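Local coordinates for protein yojF (Bacillus subtilis, PDB 1NJH) that is of unknown function but is a small, mostly beta protein of the DUF1806 family, with one antiparallel sheet and a short helix, at residues A[14-19]-A[68-73]. Sequence-based numbering, arbitrary orientation. Where two conformers were deposited one is given.
Sequences ASLERY and YRVGLK
Leu16, on helix 9-18, meets Val70 and Leu72 of strand 68-74 through methyl groups alone. Both branches of its fork take part. CD1 of Leu16 comes within 4.0 Å of CG1 of Val70, and the two side chains meet end on, methyl to methyl. CD2 of Leu16 lies 4.0 Å from CD2 of Leu72, whose side chain runs at about a right angle to that of Leu16. Val70 CG1 also approaches the second branch, 4.2 Å from Leu16 CD2, and so faces the forked end of the leucine. In Val70, CG1 stands opposite the backbone N (chi1 169°). This swing points that methyl at the helix, while CG2 is turned beside the N. The first bond of the Leu72 side chain does not aim at the helix, yet its far end brings CD2 to Leu16. Val70 and Leu72, with Gly71 between them, make the strand's contact from the same side.

The backbones stay well apart, with 8.7 Å between the CA atoms of Leu16 and Leu72. Helix and strand therefore meet through side chains, with no hydrogen bond between the two segments. All three touching residues are buried. Leu95 and Ile112 also pack on Leu16, Ile112 on Leu72 too, and Met97 and Leu110 on Val70, so the three residues belong to a larger apolar core between the helix and the curved antiparallel sheet. Tyr57 OH hydrogen-bonds to Leu16 O, a polar link from the helix to strand 45-63. The contact's chemistry is purely apolar: dispersion and the exclusion of water, without the directionality of a hydrogen bond.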
ATOM      1  N   ALA A  14      -9.651 -17.154 -10.294  1.00 29.28           N
ATOM      2  CA  ALA A  14     -10.467 -18.065  -9.502  1.00 29.91           C
ATOM      3  C   ALA A  14     -10.117 -17.943  -8.021  1.00 29.19           C
ATOM      4  O   ALA A  14     -10.985 -18.021  -7.157  1.00 28.86           O
ATOM      5  CB  ALA A  14     -10.254 -19.502  -9.973  1.00 32.54           C
ATOM      6  N   SER A  15      -8.836 -17.749  -7.729  1.00 27.37           N
ATOM      7  CA  SER A  15      -8.388 -17.619  -6.346  1.00 25.92           C
ATOM      8  C   SER A  15      -8.874 -16.306  -5.719  1.00 24.56           C
ATOM      9  O   SER A  15      -9.264 -16.267  -4.547  1.00 22.00           O
ATOM     10  CB  SER A  15      -6.858 -17.690  -6.289  1.00 30.84           C
ATOM     11  OG  SER A  15      -6.394 -17.639  -4.950  1.00 37.79           O
ATOM     12  N   LEU A  16      -8.854 -15.229  -6.498  1.00 23.24           N
ATOM     13  CA  LEU A  16      -9.307 -13.940  -5.989  1.00 23.34           C
ATOM     14  C   LEU A  16     -10.787 -13.994  -5.626  1.00 24.41           C
ATOM     15  O   LEU A  16     -11.190 -13.520  -4.568  1.00 23.20           O
ATOM     16  CB  LEU A  16      -9.069 -12.827  -7.019  1.00 20.85           C
ATOM     17  CG  LEU A  16      -7.623 -12.435  -7.359  1.00 18.78           C
ATOM     18  CD1 LEU A  16      -7.618 -11.519  -8.594  1.00 20.06           C
ATOM     19  CD2 LEU A  16      -6.962 -11.704  -6.187  1.00 16.22           C
ATOM     20  N   GLU A  17     -11.603 -14.579  -6.498  1.00 26.64           N
ATOM     21  CA  GLU A  17     -13.036 -14.663  -6.238  1.00 27.81           C
ATOM     22  C   GLU A  17     -13.311 -15.504  -4.996  1.00 28.96           C
ATOM     23  O   GLU A  17     -14.331 -15.339  -4.329  1.00 30.11           O
ATOM     24  CB  GLU A  17     -13.738 -15.240  -7.472  1.00 26.54           C
ATOM     25  CG  GLU A  17     -13.344 -14.473  -8.716  1.00 29.04           C
ATOM     26  CD  GLU A  17     -13.950 -14.998  -9.997  1.00 33.37           C
ATOM     27  OE1 GLU A  17     -14.162 -16.226 -10.107  1.00 36.45           O
ATOM     28  OE2 GLU A  17     -14.181 -14.176 -10.910  1.00 32.97           O
ATOM     29  N   ARG A  18     -12.378 -16.393  -4.685  0.50 29.66           N
ATOM     30  CA  ARG A  18     -12.487 -17.265  -3.526  0.50 32.40           C
ATOM     31  C   ARG A  18     -12.540 -16.457  -2.227  0.50 30.46           C
ATOM     32  O   ARG A  18     -13.327 -16.758  -1.330  0.53 32.14           O
ATOM     33  CB  ARG A  18     -11.284 -18.208  -3.494  0.50 36.84           C
ATOM     34  CG  ARG A  18     -11.290 -19.241  -2.382  0.50 42.03           C
ATOM     35  CD  ARG A  18      -9.906 -19.864  -2.249  0.41 46.80           C
ATOM     36  NE  ARG A  18      -9.366 -20.267  -3.546  0.47 49.87           N
ATOM     37  CZ  ARG A  18      -8.100 -20.612  -3.757  0.58 51.30           C
ATOM     38  NH1 ARG A  18      -7.232 -20.605  -2.755  0.55 52.51           N
ATOM     39  NH2 ARG A  18      -7.700 -20.956  -4.974  0.56 51.79           N
ATOM     40  N   TYR A  19     -11.709 -15.421  -2.144  1.00 27.53           N
ATOM     41  CA  TYR A  19     -11.625 -14.582  -0.947  1.00 25.62           C
ATOM     42  C   TYR A  19     -12.568 -13.385  -0.945  1.00 25.57           C
ATOM     43  O   TYR A  19     -12.557 -12.599  -0.002  1.00 26.36           O
ATOM     44  CB  TYR A  19     -10.200 -14.041  -0.759  1.00 24.95           C
ATOM     45  CG  TYR A  19      -9.122 -15.086  -0.670  1.00 30.87           C
ATOM     46  CD1 TYR A  19      -8.888 -15.785   0.512  1.00 35.37           C
ATOM     47  CD2 TYR A  19      -8.335 -15.384  -1.779  1.00 32.26           C
ATOM     48  CE1 TYR A  19      -7.884 -16.760   0.582  1.00 36.04           C
ATOM     49  CE2 TYR A  19      -7.342 -16.351  -1.722  1.00 37.44           C
ATOM     50  CZ  TYR A  19      -7.122 -17.036  -0.541  1.00 36.79           C
ATOM     51  OH  TYR A  19      -6.152 -18.011  -0.512  1.00 41.39           O
ATOM     52  N   TYR A  68       1.052  -8.670 -15.010  1.00 24.60           N
ATOM     53  CA  TYR A  68      -0.368  -8.501 -14.728  1.00 22.32           C
ATOM     54  C   TYR A  68      -0.664  -7.445 -13.679  1.00 21.67           C
ATOM     55  O   TYR A  68       0.227  -6.982 -12.976  1.00 21.53           O
ATOM     56  CB  TYR A  68      -0.948  -9.833 -14.271  1.00 22.36           C
ATOM     57  CG  TYR A  68      -0.743 -10.940 -15.277  1.00 28.14           C
ATOM     58  CD1 TYR A  68      -1.682 -11.179 -16.277  1.00 31.38           C
ATOM     59  CD2 TYR A  68       0.413 -11.725 -15.248  1.00 31.63           C
ATOM     60  CE1 TYR A  68      -1.482 -12.176 -17.227  1.00 33.35           C
ATOM     61  CE2 TYR A  68       0.628 -12.726 -16.196  1.00 31.44           C
ATOM     62  CZ  TYR A  68      -0.324 -12.945 -17.182  1.00 34.76           C
ATOM     63  OH  TYR A  68      -0.127 -13.929 -18.127  1.00 36.36           O
ATOM     64  N   ARG A  69      -1.925  -7.045 -13.607  1.00 21.03           N
ATOM     65  CA  ARG A  69      -2.342  -6.057 -12.627  1.00 21.13           C
ATOM     66  C   ARG A  69      -3.601  -6.553 -11.950  1.00 21.89           C
ATOM     67  O   ARG A  69      -4.511  -7.074 -12.589  1.00 19.62           O
ATOM     68  CB  ARG A  69      -2.556  -4.683 -13.279  1.00 23.84           C
ATOM     69  CG  ARG A  69      -3.464  -4.635 -14.479  1.00 26.67           C
ATOM     70  CD  ARG A  69      -3.291  -3.302 -15.198  1.00 33.51           C
ATOM     71  NE  ARG A  69      -4.335  -3.077 -16.189  1.00 37.20           N
ATOM     72  CZ  ARG A  69      -4.385  -3.669 -17.379  1.00 40.96           C
ATOM     73  NH1 ARG A  69      -3.438  -4.526 -17.739  1.00 38.52           N
ATOM     74  NH2 ARG A  69      -5.396  -3.418 -18.198  1.00 39.24           N
ATOM     75  N   VAL A  70      -3.645  -6.405 -10.636  1.00 17.28           N
ATOM     76  CA  VAL A  70      -4.788  -6.868  -9.880  1.00 16.40           C
ATOM     77  C   VAL A  70      -5.456  -5.686  -9.199  1.00 14.89           C
ATOM     78  O   VAL A  70      -4.780  -4.850  -8.623  1.00 16.65           O
ATOM     79  CB  VAL A  70      -4.347  -7.903  -8.792  1.00 15.71           C
ATOM     80  CG1 VAL A  70      -5.493  -8.181  -7.850  1.00 19.92           C
ATOM     81  CG2 VAL A  70      -3.895  -9.208  -9.458  1.00 15.70           C
ATOM     82  N   GLY A  71      -6.782  -5.636  -9.302  1.00 12.68           N
ATOM     83  CA  GLY A  71      -7.584  -4.602  -8.675  1.00 15.47           C
ATOM     84  C   GLY A  71      -8.643  -5.254  -7.803  1.00 16.96           C
ATOM     85  O   GLY A  71      -9.332  -6.206  -8.213  1.00 16.42           O
ATOM     86  N   LEU A  72      -8.781  -4.748  -6.583  1.00 15.41           N
ATOM     87  CA  LEU A  72      -9.772  -5.271  -5.642  1.00 17.72           C
ATOM     88  C   LEU A  72     -10.629  -4.095  -5.216  1.00 17.56           C
ATOM     89  O   LEU A  72     -10.087  -3.088  -4.774  1.00 15.62           O
ATOM     90  CB  LEU A  72      -9.065  -5.832  -4.393  1.00 15.73           C
ATOM     91  CG  LEU A  72      -7.926  -6.837  -4.576  1.00 18.21           C
ATOM     92  CD1 LEU A  72      -7.367  -7.210  -3.194  1.00 18.05           C
ATOM     93  CD2 LEU A  72      -8.450  -8.083  -5.302  1.00 19.09           C
ATOM     94  N   LYS A  73     -11.951  -4.205  -5.332  1.00 15.53           N
ATOM     95  CA  LYS A  73     -12.830  -3.119  -4.907  1.00 15.97           C
ATOM     96  C   LYS A  73     -13.295  -3.430  -3.494  1.00 18.94           C
ATOM     97  O   LYS A  73     -14.052  -4.387  -3.283  1.00 17.58           O
ATOM     98  CB  LYS A  73     -14.059  -2.999  -5.823  1.00 16.08           C
ATOM     99  CG  LYS A  73     -14.947  -1.823  -5.455  1.00 21.72           C
ATOM    100  CD  LYS A  73     -14.296  -0.497  -5.823  1.00 24.28           C
ATOM    101  CE  LYS A  73     -15.066   0.698  -5.261  1.00 23.97           C
ATOM    102  NZ  LYS A  73     -14.869   0.945  -3.793  1.00 23.87           N
TER